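Local atomic coordinates of putative isochorismatase (Burkholderia xenovorans, PDB entry 3OQP), a protein that probably acts as a hydrolase of the isochorismatase family, related to the nicotinamidases, though its substrate is not established. Residues Val14-Val19 and Gly68-Glu73; Pro50-Gln55 and Arg83-Glu88; Ala136-His141 and Phe173-Ser178. All blocks are in the same frame, centred on the assembly; numbering follows the deposited sequence.

Contact 1: residues Val14-Val19 and Gly68-Glu73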
ATOM      1  N   VAL A  14      -0.736  -4.930  17.940  1.00  9.62           N
ATOM      2  CA  VAL A  14      -1.886  -4.807  18.791  1.00  9.62           C
ATOM      3  C   VAL A  14      -1.448  -4.354  20.160  1.00  9.73           C
ATOM      4  O   VAL A  14      -1.325  -5.139  21.107  1.00 12.60           O
ATOM      5  CB  VAL A  14      -2.796  -6.089  18.703  1.00 10.17           C
ATOM      6  CG1 VAL A  14      -4.024  -5.944  19.671  1.00 11.69           C
ATOM      7  CG2 VAL A  14      -3.270  -6.414  17.261  1.00 10.21           C
ATOM      8  N   GLN A  15      -1.210  -3.046  20.194  1.00  9.94           N
ATOM      9  CA  GLN A  15      -0.580  -2.342  21.290  1.00 10.18           C
ATOM     10  C   GLN A  15      -1.450  -1.262  21.860  1.00 10.40           C
ATOM     11  O   GLN A  15      -2.402  -0.764  21.212  1.00 11.80           O
ATOM     12  CB  GLN A  15       0.718  -1.755  20.734  1.00 10.03           C
ATOM     13  CG  GLN A  15       1.807  -2.811  20.465  1.00 12.05           C
ATOM     14  CD  GLN A  15       2.958  -2.323  19.610  1.00 11.63           C
ATOM     15  OE1 GLN A  15       2.994  -2.515  18.394  1.00 12.44           O
ATOM     16  NE2 GLN A  15       3.924  -1.681  20.250  1.00 11.53           N
ATOM     17  N   ASN A  16      -1.212  -0.915  23.136  1.00 10.59           N
ATOM     18  CA  ASN A  16      -2.083  -0.014  23.849  1.00 11.26           C
ATOM     19  C   ASN A  16      -2.207   1.355  23.239  1.00 10.57           C
ATOM     20  O   ASN A  16      -3.284   1.973  23.385  1.00 11.66           O
ATOM     21  CB  ASN A  16      -1.603   0.152  25.296  1.00 12.19           C
ATOM     22  CG  ASN A  16      -1.773  -1.098  26.115  1.00 12.59           C
ATOM     23  OD1 ASN A  16      -2.738  -1.840  25.902  1.00 14.20           O
ATOM     24  ND2 ASN A  16      -0.851  -1.335  27.068  1.00 14.50           N
ATOM     25  N   GLU A  17      -1.230   1.821  22.471  1.00 11.18           N
ATOM     26  CA  GLU A  17      -1.239   3.115  21.843  1.00 11.74           C
ATOM     27  C   GLU A  17      -2.491   3.302  21.007  1.00 11.25           C
ATOM     28  O   GLU A  17      -3.022   4.414  20.890  1.00 12.08           O
ATOM     29  CB  GLU A  17      -0.018   3.310  20.916  1.00 12.96           C
ATOM     30  CG  GLU A  17       0.312   4.712  20.631  1.00 12.72           C
ATOM     31  CD  GLU A  17       0.923   5.372  21.881  1.00 15.54           C
ATOM     32  OE1 GLU A  17       2.156   5.160  22.152  1.00 16.79           O
ATOM     33  OE2 GLU A  17       0.167   6.102  22.583  1.00 15.01           O
ATOM     34  N   TYR A  18      -2.924   2.208  20.347  1.00 11.51           N
ATOM     35  CA  TYR A  18      -4.072   2.191  19.488  1.00 11.07           C
ATOM     36  C   TYR A  18      -5.432   2.165  20.210  1.00 12.30           C
ATOM     37  O   TYR A  18      -6.499   2.382  19.587  1.00 12.31           O
ATOM     38  CB  TYR A  18      -4.028   0.991  18.530  1.00 10.35           C
ATOM     39  CG  TYR A  18      -2.979   1.130  17.450  1.00  9.92           C
ATOM     40  CD1 TYR A  18      -3.015   2.184  16.570  1.00 10.93           C
ATOM     41  CD2 TYR A  18      -1.918   0.204  17.328  1.00 10.25           C
ATOM     42  CE1 TYR A  18      -2.064   2.326  15.550  1.00 11.46           C
ATOM     43  CE2 TYR A  18      -1.024   0.300  16.245  1.00 10.08           C
ATOM     44  CZ  TYR A  18      -1.055   1.397  15.418  1.00 10.67           C
ATOM     45  OH  TYR A  18      -0.175   1.511  14.372  1.00 12.69           O
ATOM     46  N   VAL A  19      -5.435   1.888  21.490  1.00 12.14           N
ATOM     47  CA  VAL A  19      -6.627   1.656  22.261  1.00 12.48           C
ATOM     48  C   VAL A  19      -6.800   2.714  23.323  1.00 13.52           C
ATOM     49  O   VAL A  19      -7.697   3.550  23.257  1.00 15.62           O
ATOM     50  CB  VAL A  19      -6.618   0.235  22.836  1.00 12.92           C
ATOM     51  CG1 VAL A  19      -7.953  -0.067  23.512  1.00 15.07           C
ATOM     52  CG2 VAL A  19      -6.341  -0.831  21.756  1.00 12.88           C
ATOM     53  N   GLY A  68       9.450   1.291  26.565  1.00 19.82           N
ATOM     54  CA  GLY A  68       9.303   1.504  28.013  1.00 20.97           C
ATOM     55  C   GLY A  68       7.995   2.148  28.439  1.00 21.39           C
ATOM     56  O   GLY A  68       7.706   2.253  29.621  1.00 23.52           O
ATOM     57  N   SER A  69       7.185   2.578  27.469  1.00 19.05           N
ATOM     58  CA  SER A  69       5.934   3.267  27.732  1.00 17.62           C
ATOM     59  C   SER A  69       4.772   2.278  27.717  1.00 16.39           C
ATOM     60  O   SER A  69       4.833   1.238  27.042  1.00 17.13           O
ATOM     61  CB  SER A  69       5.667   4.349  26.682  1.00 17.50           C
ATOM     62  OG  SER A  69       5.236   3.775  25.451  1.00 16.73           O
ATOM     63  N   ASN A  70       3.692   2.639  28.401  1.00 16.14           N
ATOM     64  CA  ASN A  70       2.451   1.853  28.354  1.00 16.11           C
ATOM     65  C   ASN A  70       1.958   1.696  26.925  1.00 14.95           C
ATOM     66  O   ASN A  70       1.468   0.623  26.557  1.00 14.78           O
ATOM     67  CB  ASN A  70       1.340   2.471  29.206  1.00 16.27           C
ATOM     68  CG  ASN A  70       0.126   1.584  29.265  1.00 19.46           C
ATOM     69  OD1 ASN A  70      -0.869   1.870  28.608  1.00 21.99           O
ATOM     70  ND2 ASN A  70       0.211   0.484  30.002  1.00 19.87           N
ATOM     71  N   GLY A  71       2.050   2.764  26.149  1.00 12.89           N
ATOM     72  CA  GLY A  71       1.491   2.693  24.800  1.00 13.55           C
ATOM     73  C   GLY A  71       2.175   1.644  23.921  1.00 12.10           C
ATOM     74  O   GLY A  71       1.513   1.114  22.997  1.00 12.73           O
ATOM     75  N   ALA A  72       3.468   1.390  24.172  1.00 12.25           N
ATOM     76  CA  ALA A  72       4.150   0.387  23.362  1.00 11.92           C
ATOM     77  C   ALA A  72       3.865  -1.043  23.773  1.00 11.22           C
ATOM     78  O   ALA A  72       4.195  -1.982  23.036  1.00 12.82           O
ATOM     79  CB  ALA A  72       5.665   0.622  23.431  1.00 13.54           C
ATOM     80  N   GLU A  73       3.294  -1.251  24.940  1.00 10.72           N
ATOM     81  CA  GLU A  73       3.037  -2.597  25.370  0.60 11.13           C
ATOM     82  C   GLU A  73       1.901  -3.215  24.544  1.00 10.62           C
ATOM     83  O   GLU A  73       0.964  -2.550  24.083  1.00 12.21           O
ATOM     84  CB  GLU A  73       2.748  -2.673  26.866  0.60 11.76           C
ATOM     85  CG  GLU A  73       3.979  -2.244  27.703  0.60 14.61           C
ATOM     86  CD  GLU A  73       5.153  -3.200  27.482  0.60 17.71           C
ATOM     87  OE1 GLU A  73       5.021  -4.370  27.850  0.60 20.08           O
ATOM     88  OE2 GLU A  73       6.177  -2.797  26.911  0.60 24.62           O
TER
HETATM   89  O   HOH W   1       4.275   5.801  23.666  1.00 18.89           O

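Contact 2: residues Pro50-Gln55 and Arg83-Glu88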
ATOM      1  N   PRO A  50      -0.163 -21.491  13.034  1.00 12.88           N
ATOM      2  CA  PRO A  50       0.806 -20.743  13.819  1.00 13.47           C
ATOM      3  C   PRO A  50       0.380 -19.287  13.950  1.00 12.73           C
ATOM      4  O   PRO A  50      -0.108 -18.683  12.989  1.00 14.20           O
ATOM      5  CB  PRO A  50       2.105 -20.891  13.004  1.00 14.41           C
ATOM      6  CG  PRO A  50       1.944 -22.081  12.187  1.00 15.05           C
ATOM      7  CD  PRO A  50       0.486 -22.193  11.920  1.00 12.86           C
ATOM      8  N   VAL A  51       0.605 -18.737  15.132  1.00 10.61           N
ATOM      9  CA  VAL A  51       0.273 -17.394  15.470  1.00 10.41           C
ATOM     10  C   VAL A  51       1.543 -16.600  15.693  1.00 10.25           C
ATOM     11  O   VAL A  51       2.426 -16.971  16.526  1.00 11.84           O
ATOM     12  CB  VAL A  51      -0.575 -17.360  16.752  1.00 11.30           C
ATOM     13  CG1 VAL A  51      -0.816 -15.884  17.221  1.00 13.29           C
ATOM     14  CG2 VAL A  51      -1.906 -18.083  16.508  1.00 12.06           C
ATOM     15  N   VAL A  52       1.735 -15.508  14.953  1.00  9.83           N
ATOM     16  CA  VAL A  52       2.942 -14.655  15.015  1.00 10.15           C
ATOM     17  C   VAL A  52       2.545 -13.293  15.529  1.00  9.52           C
ATOM     18  O   VAL A  52       1.610 -12.683  14.960  1.00 10.92           O
ATOM     19  CB  VAL A  52       3.548 -14.460  13.602  1.00 11.58           C
ATOM     20  CG1 VAL A  52       4.786 -13.536  13.664  1.00 14.29           C
ATOM     21  CG2 VAL A  52       3.836 -15.804  12.933  1.00 13.89           C
ATOM     22  N   ILE A  53       3.129 -12.833  16.621  1.00  9.72           N
ATOM     23  CA  ILE A  53       2.889 -11.525  17.171  1.00  9.95           C
ATOM     24  C   ILE A  53       3.993 -10.569  16.713  1.00  9.45           C
ATOM     25  O   ILE A  53       5.174 -10.874  16.795  1.00 10.75           O
ATOM     26  CB  ILE A  53       2.900 -11.601  18.721  1.00 12.15           C
ATOM     27  CG1 ILE A  53       1.827 -12.547  19.237  1.00 13.91           C
ATOM     28  CG2 ILE A  53       2.802 -10.216  19.384  1.00 13.94           C
ATOM     29  CD1 ILE A  53       0.460 -12.284  18.768  1.00 14.14           C
ATOM     30  N   VAL A  54       3.591  -9.372  16.296  1.00  9.48           N
ATOM     31  CA  VAL A  54       4.493  -8.298  15.865  1.00  9.90           C
ATOM     32  C   VAL A  54       4.299  -7.141  16.847  1.00  9.34           C
ATOM     33  O   VAL A  54       3.136  -6.764  17.106  1.00 10.44           O
ATOM     34  CB  VAL A  54       4.202  -7.848  14.448  1.00 10.27           C
ATOM     35  CG1 VAL A  54       5.180  -6.741  14.017  1.00 11.15           C
ATOM     36  CG2 VAL A  54       4.210  -9.076  13.484  1.00 10.92           C
ATOM     37  N   GLN A  55       5.402  -6.556  17.319  1.00  9.90           N
ATOM     38  CA  GLN A  55       5.372  -5.400  18.197  1.00 10.71           C
ATOM     39  C   GLN A  55       6.252  -4.318  17.578  1.00  9.89           C
ATOM     40  O   GLN A  55       7.436  -4.575  17.274  1.00 11.93           O
ATOM     41  CB  GLN A  55       5.841  -5.815  19.595  1.00 11.23           C
ATOM     42  CG  GLN A  55       5.720  -4.732  20.650  1.00 12.60           C
ATOM     43  CD  GLN A  55       6.059  -5.228  22.065  1.00 12.88           C
ATOM     44  OE1 GLN A  55       6.645  -6.294  22.247  1.00 15.38           O
ATOM     45  NE2 GLN A  55       5.559  -4.516  23.057  1.00 14.92           N
ATOM     46  N   ARG A  83       1.440 -17.747  21.857  1.00 15.47           N
ATOM     47  CA  ARG A  83       1.857 -17.406  20.514  1.00 14.78           C
ATOM     48  C   ARG A  83       2.898 -18.424  20.081  1.00 12.75           C
ATOM     49  O   ARG A  83       3.560 -19.065  20.931  1.00 14.43           O
ATOM     50  CB  ARG A  83       2.487 -15.999  20.427  1.00 14.32           C
ATOM     51  CG  ARG A  83       3.734 -15.839  21.326  1.00 17.06           C
ATOM     52  CD  ARG A  83       4.325 -14.480  21.184  1.00 21.83           C
ATOM     53  NE  ARG A  83       5.630 -14.384  21.837  1.00 25.11           N
ATOM     54  CZ  ARG A  83       5.995 -13.434  22.680  1.00 23.81           C
ATOM     55  NH1 ARG A  83       5.161 -12.442  23.027  1.00 26.97           N
ATOM     56  NH2 ARG A  83       7.233 -13.480  23.163  1.00 27.28           N
ATOM     57  N   ASP A  84       3.146 -18.527  18.782  1.00 11.56           N
ATOM     58  CA  ASP A  84       4.244 -19.388  18.299  1.00 12.57           C
ATOM     59  C   ASP A  84       5.484 -18.685  17.853  1.00 12.34           C
ATOM     60  O   ASP A  84       6.560 -19.307  17.802  1.00 13.82           O
ATOM     61  CB  ASP A  84       3.718 -20.204  17.150  1.00 13.05           C
ATOM     62  CG  ASP A  84       2.498 -20.990  17.571  1.00 12.89           C
ATOM     63  OD1 ASP A  84       2.616 -21.892  18.402  1.00 19.06           O
ATOM     64  OD2 ASP A  84       1.362 -20.787  17.079  1.00 15.13           O
ATOM     65  N   HIS A  85       5.387 -17.397  17.573  1.00 10.91           N
ATOM     66  CA  HIS A  85       6.552 -16.592  17.192  1.00 11.61           C
ATOM     67  C   HIS A  85       6.285 -15.126  17.518  1.00 11.52           C
ATOM     68  O   HIS A  85       5.136 -14.704  17.652  1.00 12.31           O
ATOM     69  CB  HIS A  85       6.834 -16.744  15.715  1.00 12.51           C
ATOM     70  CG  HIS A  85       8.152 -16.204  15.280  1.00 11.96           C
ATOM     71  ND1 HIS A  85       9.345 -16.573  15.859  1.00 16.02           N
ATOM     72  CD2 HIS A  85       8.458 -15.373  14.260  1.00 13.73           C
ATOM     73  CE1 HIS A  85      10.328 -15.939  15.238  1.00 16.53           C
ATOM     74  NE2 HIS A  85       9.815 -15.219  14.248  1.00 13.46           N
ATOM     75  N   TYR A  86       7.372 -14.377  17.676  1.00 11.88           N
ATOM     76  CA  TYR A  86       7.427 -12.957  17.991  1.00 12.25           C
ATOM     77  C   TYR A  86       8.432 -12.252  17.111  1.00 11.10           C
ATOM     78  O   TYR A  86       9.499 -12.779  16.873  1.00 12.67           O
ATOM     79  CB  TYR A  86       7.757 -12.748  19.457  1.00 12.05           C
ATOM     80  CG  TYR A  86       7.968 -11.307  19.843  1.00 11.99           C
ATOM     81  CD1 TYR A  86       9.240 -10.753  19.741  1.00 13.43           C
ATOM     82  CD2 TYR A  86       6.922 -10.499  20.280  1.00 12.39           C
ATOM     83  CE1 TYR A  86       9.449  -9.421  20.134  1.00 14.56           C
ATOM     84  CE2 TYR A  86       7.141  -9.208  20.675  1.00 14.27           C
ATOM     85  CZ  TYR A  86       8.385  -8.643  20.556  1.00 15.16           C
ATOM     86  OH  TYR A  86       8.637  -7.351  20.934  1.00 15.37           O
ATOM     87  N   VAL A  87       8.070 -11.085  16.592  1.00 10.42           N
ATOM     88  CA  VAL A  87       8.879 -10.230  15.729  1.00 10.43           C
ATOM     89  C   VAL A  87       8.734  -8.786  16.227  1.00 11.43           C
ATOM     90  O   VAL A  87       7.597  -8.320  16.351  1.00 11.45           O
ATOM     91  CB  VAL A  87       8.429 -10.261  14.272  1.00 11.77           C
ATOM     92  CG1 VAL A  87       9.259  -9.266  13.448  1.00 11.95           C
ATOM     93  CG2 VAL A  87       8.561 -11.679  13.702  1.00 13.19           C
ATOM     94  N   GLU A  88       9.850  -8.134  16.603  0.50 11.72           N
ATOM     95  CA  GLU A  88       9.811  -6.690  16.822  0.50 11.76           C
ATOM     96  C   GLU A  88      10.230  -5.955  15.552  0.50 11.78           C
ATOM     97  O   GLU A  88      11.096  -6.396  14.829  0.50 12.59           O
ATOM     98  CB  GLU A  88      10.678  -6.232  18.012  0.50 11.72           C
ATOM     99  CG  GLU A  88      12.187  -6.242  17.712  0.50 13.02           C
ATOM    100  CD  GLU A  88      12.993  -5.551  18.783  0.50 16.74           C
ATOM    101  OE1 GLU A  88      12.913  -5.976  19.947  0.50 21.43           O
ATOM    102  OE2 GLU A  88      13.685  -4.570  18.451  0.50 24.04           O
TER

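Contact 3: residues Ala136-His141 and Phe173-Ser178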
ATOM      1  N   ALA A 136       0.331 -16.106  -0.764  1.00 11.18           N
ATOM      2  CA  ALA A 136      -1.057 -15.671  -0.777  1.00 11.52           C
ATOM      3  C   ALA A 136      -1.309 -14.933   0.519  1.00 10.27           C
ATOM      4  O   ALA A 136      -0.650 -15.236   1.532  1.00 11.13           O
ATOM      5  CB  ALA A 136      -1.955 -16.882  -0.903  1.00 11.95           C
ATOM      6  N   VAL A 137      -2.220 -13.972   0.512  1.00 10.48           N
ATOM      7  CA  VAL A 137      -2.478 -13.170   1.683  1.00 10.49           C
ATOM      8  C   VAL A 137      -3.982 -13.114   1.911  1.00  9.92           C
ATOM      9  O   VAL A 137      -4.783 -13.077   0.944  1.00 10.19           O
ATOM     10  CB  VAL A 137      -1.968 -11.733   1.517  1.00 10.94           C
ATOM     11  CG1 VAL A 137      -2.350 -10.860   2.760  1.00 12.53           C
ATOM     12  CG2 VAL A 137      -0.460 -11.743   1.300  1.00 13.18           C
ATOM     13  N   GLU A 138      -4.397 -13.164   3.162  1.00  9.30           N
ATOM     14  CA  GLU A 138      -5.767 -12.938   3.592  1.00  9.46           C
ATOM     15  C   GLU A 138      -5.753 -11.738   4.542  1.00  8.36           C
ATOM     16  O   GLU A 138      -4.776 -11.495   5.284  1.00 10.23           O
ATOM     17  CB  GLU A 138      -6.300 -14.184   4.303  1.00  9.00           C
ATOM     18  CG  GLU A 138      -6.323 -15.389   3.362  1.00 10.68           C
ATOM     19  CD  GLU A 138      -6.640 -16.700   4.019  1.00  9.67           C
ATOM     20  OE1 GLU A 138      -6.293 -16.894   5.200  1.00 12.01           O
ATOM     21  OE2 GLU A 138      -7.196 -17.577   3.309  1.00 13.48           O
ATOM     22  N   PHE A 139      -6.842 -10.960   4.524  1.00  8.89           N
ATOM     23  CA  PHE A 139      -6.969  -9.740   5.368  1.00  9.72           C
ATOM     24  C   PHE A 139      -8.327  -9.770   6.026  1.00  8.01           C
ATOM     25  O   PHE A 139      -9.356  -9.849   5.310  1.00  9.42           O
ATOM     26  CB  PHE A 139      -6.820  -8.497   4.484  1.00  8.75           C
ATOM     27  CG  PHE A 139      -7.023  -7.185   5.185  1.00  8.59           C
ATOM     28  CD1 PHE A 139      -6.029  -6.622   5.946  1.00  9.35           C
ATOM     29  CD2 PHE A 139      -8.213  -6.496   5.052  1.00 10.12           C
ATOM     30  CE1 PHE A 139      -6.254  -5.413   6.539  1.00 10.86           C
ATOM     31  CE2 PHE A 139      -8.370  -5.250   5.699  1.00 11.07           C
ATOM     32  CZ  PHE A 139      -7.414  -4.753   6.452  1.00 10.46           C
ATOM     33  N   LEU A 140      -8.346  -9.784   7.360  1.00  8.75           N
ATOM     34  CA  LEU A 140      -9.567  -9.855   8.117  1.00  9.63           C
ATOM     35  C   LEU A 140     -10.081  -8.431   8.389  1.00  8.90           C
ATOM     36  O   LEU A 140      -9.543  -7.717   9.261  1.00  9.28           O
ATOM     37  CB  LEU A 140      -9.395 -10.686   9.391  1.00  9.09           C
ATOM     38  CG  LEU A 140      -8.860 -12.093   9.113  1.00 10.12           C
ATOM     39  CD1 LEU A 140      -8.892 -12.966  10.380  1.00 11.52           C
ATOM     40  CD2 LEU A 140      -9.512 -12.789   7.899  1.00 11.99           C
ATOM     41  N   HIS A 141     -11.115  -8.016   7.629  1.00  9.77           N
ATOM     42  CA  HIS A 141     -11.506  -6.604   7.588  1.00  9.42           C
ATOM     43  C   HIS A 141     -12.092  -6.143   8.942  1.00  9.14           C
ATOM     44  O   HIS A 141     -12.228  -4.946   9.176  1.00 11.89           O
ATOM     45  CB  HIS A 141     -12.443  -6.303   6.443  1.00 10.30           C
ATOM     46  CG  HIS A 141     -13.728  -7.022   6.542  1.00 11.97           C
ATOM     47  ND1 HIS A 141     -14.656  -6.706   7.495  1.00 13.33           N
ATOM     48  CD2 HIS A 141     -14.212  -8.047   5.826  1.00 13.27           C
ATOM     49  CE1 HIS A 141     -15.724  -7.466   7.277  1.00 13.90           C
ATOM     50  NE2 HIS A 141     -15.455  -8.324   6.314  1.00 16.36           N
ATOM     51  N   PHE A 173      -4.538  -7.837  -3.956  1.00  9.99           N
ATOM     52  CA  PHE A 173      -3.486  -8.234  -3.060  1.00 10.43           C
ATOM     53  C   PHE A 173      -3.836  -9.337  -2.058  1.00 10.30           C
ATOM     54  O   PHE A 173      -2.945 -10.052  -1.612  1.00 12.59           O
ATOM     55  CB  PHE A 173      -2.980  -7.007  -2.278  1.00 10.35           C
ATOM     56  CG  PHE A 173      -2.391  -5.938  -3.157  1.00 11.25           C
ATOM     57  CD1 PHE A 173      -1.089  -6.022  -3.519  1.00 12.13           C
ATOM     58  CD2 PHE A 173      -3.154  -4.910  -3.714  1.00 11.32           C
ATOM     59  CE1 PHE A 173      -0.524  -5.091  -4.375  1.00 12.25           C
ATOM     60  CE2 PHE A 173      -2.603  -3.980  -4.534  1.00 11.15           C
ATOM     61  CZ  PHE A 173      -1.283  -4.074  -4.874  1.00 12.57           C
ATOM     62  N   ALA A 174      -5.080  -9.480  -1.667  1.00 10.06           N
ATOM     63  CA  ALA A 174      -5.449 -10.353  -0.571  1.00 10.40           C
ATOM     64  C   ALA A 174      -6.870 -10.809  -0.748  1.00 10.21           C
ATOM     65  O   ALA A 174      -7.689 -10.151  -1.457  1.00 13.78           O
ATOM     66  CB  ALA A 174      -5.333  -9.592   0.772  1.00 11.49           C
ATOM     67  N   ALA A 175      -7.217 -11.936  -0.122  1.00  9.14           N
ATOM     68  CA  ALA A 175      -8.597 -12.303   0.098  1.00 10.35           C
ATOM     69  C   ALA A 175      -9.041 -11.624   1.370  1.00  9.71           C
ATOM     70  O   ALA A 175      -8.537 -11.923   2.462  1.00 11.23           O
ATOM     71  CB  ALA A 175      -8.750 -13.799   0.251  1.00 11.29           C
ATOM     72  N   VAL A 176     -10.011 -10.712   1.181  1.00  9.10           N
ATOM     73  CA  VAL A 176     -10.585  -9.904   2.269  1.00  9.34           C
ATOM     74  C   VAL A 176     -11.818 -10.597   2.798  1.00 10.06           C
ATOM     75  O   VAL A 176     -12.713 -10.951   2.009  1.00 10.94           O
ATOM     76  CB  VAL A 176     -10.885  -8.495   1.803  1.00 10.47           C
ATOM     77  CG1 VAL A 176     -11.577  -7.642   2.921  1.00 10.42           C
ATOM     78  CG2 VAL A 176      -9.626  -7.781   1.257  1.00 10.15           C
ATOM     79  N   ALA A 177     -11.900 -10.864   4.091  1.00  8.70           N
ATOM     80  CA  ALA A 177     -13.002 -11.638   4.656  1.00 10.64           C
ATOM     81  C   ALA A 177     -13.238 -11.287   6.066  1.00  9.35           C
ATOM     82  O   ALA A 177     -12.376 -10.681   6.728  1.00  9.05           O
ATOM     83  CB  ALA A 177     -12.743 -13.155   4.515  1.00 12.39           C
ATOM     84  N   SER A 178     -14.360 -11.690   6.627  1.00  9.82           N
ATOM     85  CA  SER A 178     -14.611 -11.538   8.033  1.00  9.22           C
ATOM     86  C   SER A 178     -13.866 -12.621   8.818  1.00  9.85           C
ATOM     87  O   SER A 178     -13.509 -13.664   8.285  1.00  9.84           O
ATOM     88  CB  SER A 178     -16.092 -11.619   8.338  1.00 10.28           C
ATOM     89  OG  SER A 178     -16.574 -12.941   8.098  1.00 11.04           O
TER
HETATM   90  O   HOH W   2      -2.978 -12.876  -2.057  1.00 16.61           O

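Contact 1: residues Val14-Val19 and Gly68-Glu73
N16 and Q15 meet the turn N70-E73 mainly through polar atoms. The N16 side chain can be followed outward. Its CB lies 3.4 Å from N70 O. Its CG is about equally far from N70 O and E73 O. At the tip, ND2 donates to N70 O at 3.1 Å. That oxygen lies close to the N16 amide plane, but ND2 is tilted out of the N70 carbonyl plane. E73 N reaches N70 O from the opposite face, so two donors grip this oxygen. The two asparagine side chains cross at about a right angle, with their amide planes 13° apart. ND2 also passes 3.8 Å from E73 CB.

The backbone of N16 is held as well. N16 N donates to E73 O at 2.9 Å, nearly straight down the carbonyl. E17 N donates to G71 O at 2.9 Å, in the carbonyl plane.

Q15 keeps CG beside its backbone N (chi1 -72°) and then runs extended. This carries NE2 to A72 O, 2.8 Å away. A72 O also accepts from Q55 NE2, and Q15 NE2 has a second acceptor in N56 O. NE2 thus bridges the 68-73 loop and the end of strand 51-56.

E17 bends at chi2 and lays OE1 over G71, which has no side chain to obstruct it. OE1 accepts from F65 N, while OE2 accepts from D22 N. A water bridges E17 OE1 to S69 OG, and S69 OG accepts from A72 N in an ST motif. The contact joins the loops that follow strands 7-12 and 51-56. It is typical of an alpha/beta sheet fold, where loops from neighbouring parallel strands meet beyond the C-terminal edge.

Contact 2: residues Pro50-Gln55 and Arg83-Glu88
The beta-alpha-beta unit of strand 51-56, helix 76-79 and strand 85-89 closes here, with its two strands paired in parallel. V52, I53, V54 and Q55 stand beside H85, Y86, V87 and E88. The backbone bonds alternate between strands, as from I53 N to H85 O (2.9 Å) and from V87 N to I53 O (2.9 Å). At the start, V51 O accepts from both D84 N and H85 N. D84 OD2 takes the V51 N-H at 2.9 Å through its anti lone pair. This carboxylate thus continues the pairing before the strand of H85 begins.

At the other end, Y86 OH donates to Q55 OE1 at 2.6 Å. The oxygen sits at the edge of the Y86 ring, in its plane, and the amide stands 89° to that ring. The Q55 chain is extended from chi1 (-174°) onward, which carries OE1 to the hydroxyl at the ring edge. On the same face, I53 CG1 packs on R83 CD at 3.7 Å, and Y86 CB sits above one face of the R83 guanidinium, toward its rim.

On the other face, V52 CG1 touches the H85 ring edge through CD2 (4.1 Å) and also meets V87 CG2. H85 NE2 is bonded to D99, and its ring stacks on W103.

Strand 85-89 is outermost in the sheet within this chain. Strand 51-56 lies between it and strand 7-12. Helix 30-47 covers V51 and I53, while helix 100-105 covers V52.

Contact 3: residues Ala136-His141 and Phe173-Ser178
Strands 136-140 and 175-177 pair in parallel through backbone hydrogen bonds, their axes 22° apart. A175 N donates to V137 O at 2.9 Å, and F139 N donates to A175 O at 2.8 Å. A177 N then reaches F139 O. Just past the strand, where the chain turns a corner, H141 N closes the series on A177 O at 3.1 Å. Before the first direct bond, a water accepts from V137 N and donates to F173 O, and so extends the link by one step.

The apolar contacts lie mostly on the face of F139 and V176. V137 CG1 meets A174 CB at 3.8 Å, and F139 CB packs on the same methyl. F139 and V176 lie side by side and point the same way, with V176 CG1 at the edge of the phenyl ring, 4.1 Å from CD2. This methyl also touches H141 CB at 3.9 Å. The H141 side chain, with CG between its backbone N and carbonyl carbon (chi1 63°), reaches across to the peptide between A177 and S178. There its CD2 comes to 3.3 Å from A177 O.

The polar groups look to other elements. E138 points to the other face, beside A175, where its OE1 accepts from T113 and its OE2 forms a salt bridge to R7. S178 is the N-cap of helix 179-188.

Helix 124-132 covers V137 and F139, and helix 158-173 packs on F139 and V176. On the second subunit, A153 touches V176. Strand 175-177 is one of the two outermost strands of the parallel sheet within this chain, flanked by helices in the alpha/beta manner of the isochorismatase family.

Contacts 2 and 3 lie in the same parallel sheet, each pairing an outermost strand of the chain with its inner neighbour. Their centres are 19 Å apart. Contact 3 is the more buried and rests largely on backbone bonds and apolar side chains from alanine to phenylalanine; the second subunit reaches it. Contact 2 is partly buried, with charged and aromatic residues along its outer strand. Contact 1 has no paired strands. It lies in loops farther from the chain centre and is almost wholly polar. Q55 is the residue through which contacts 1 and 2 touch. Contacts 1 and 3 do not touch and lie on opposite sides of the chain centre.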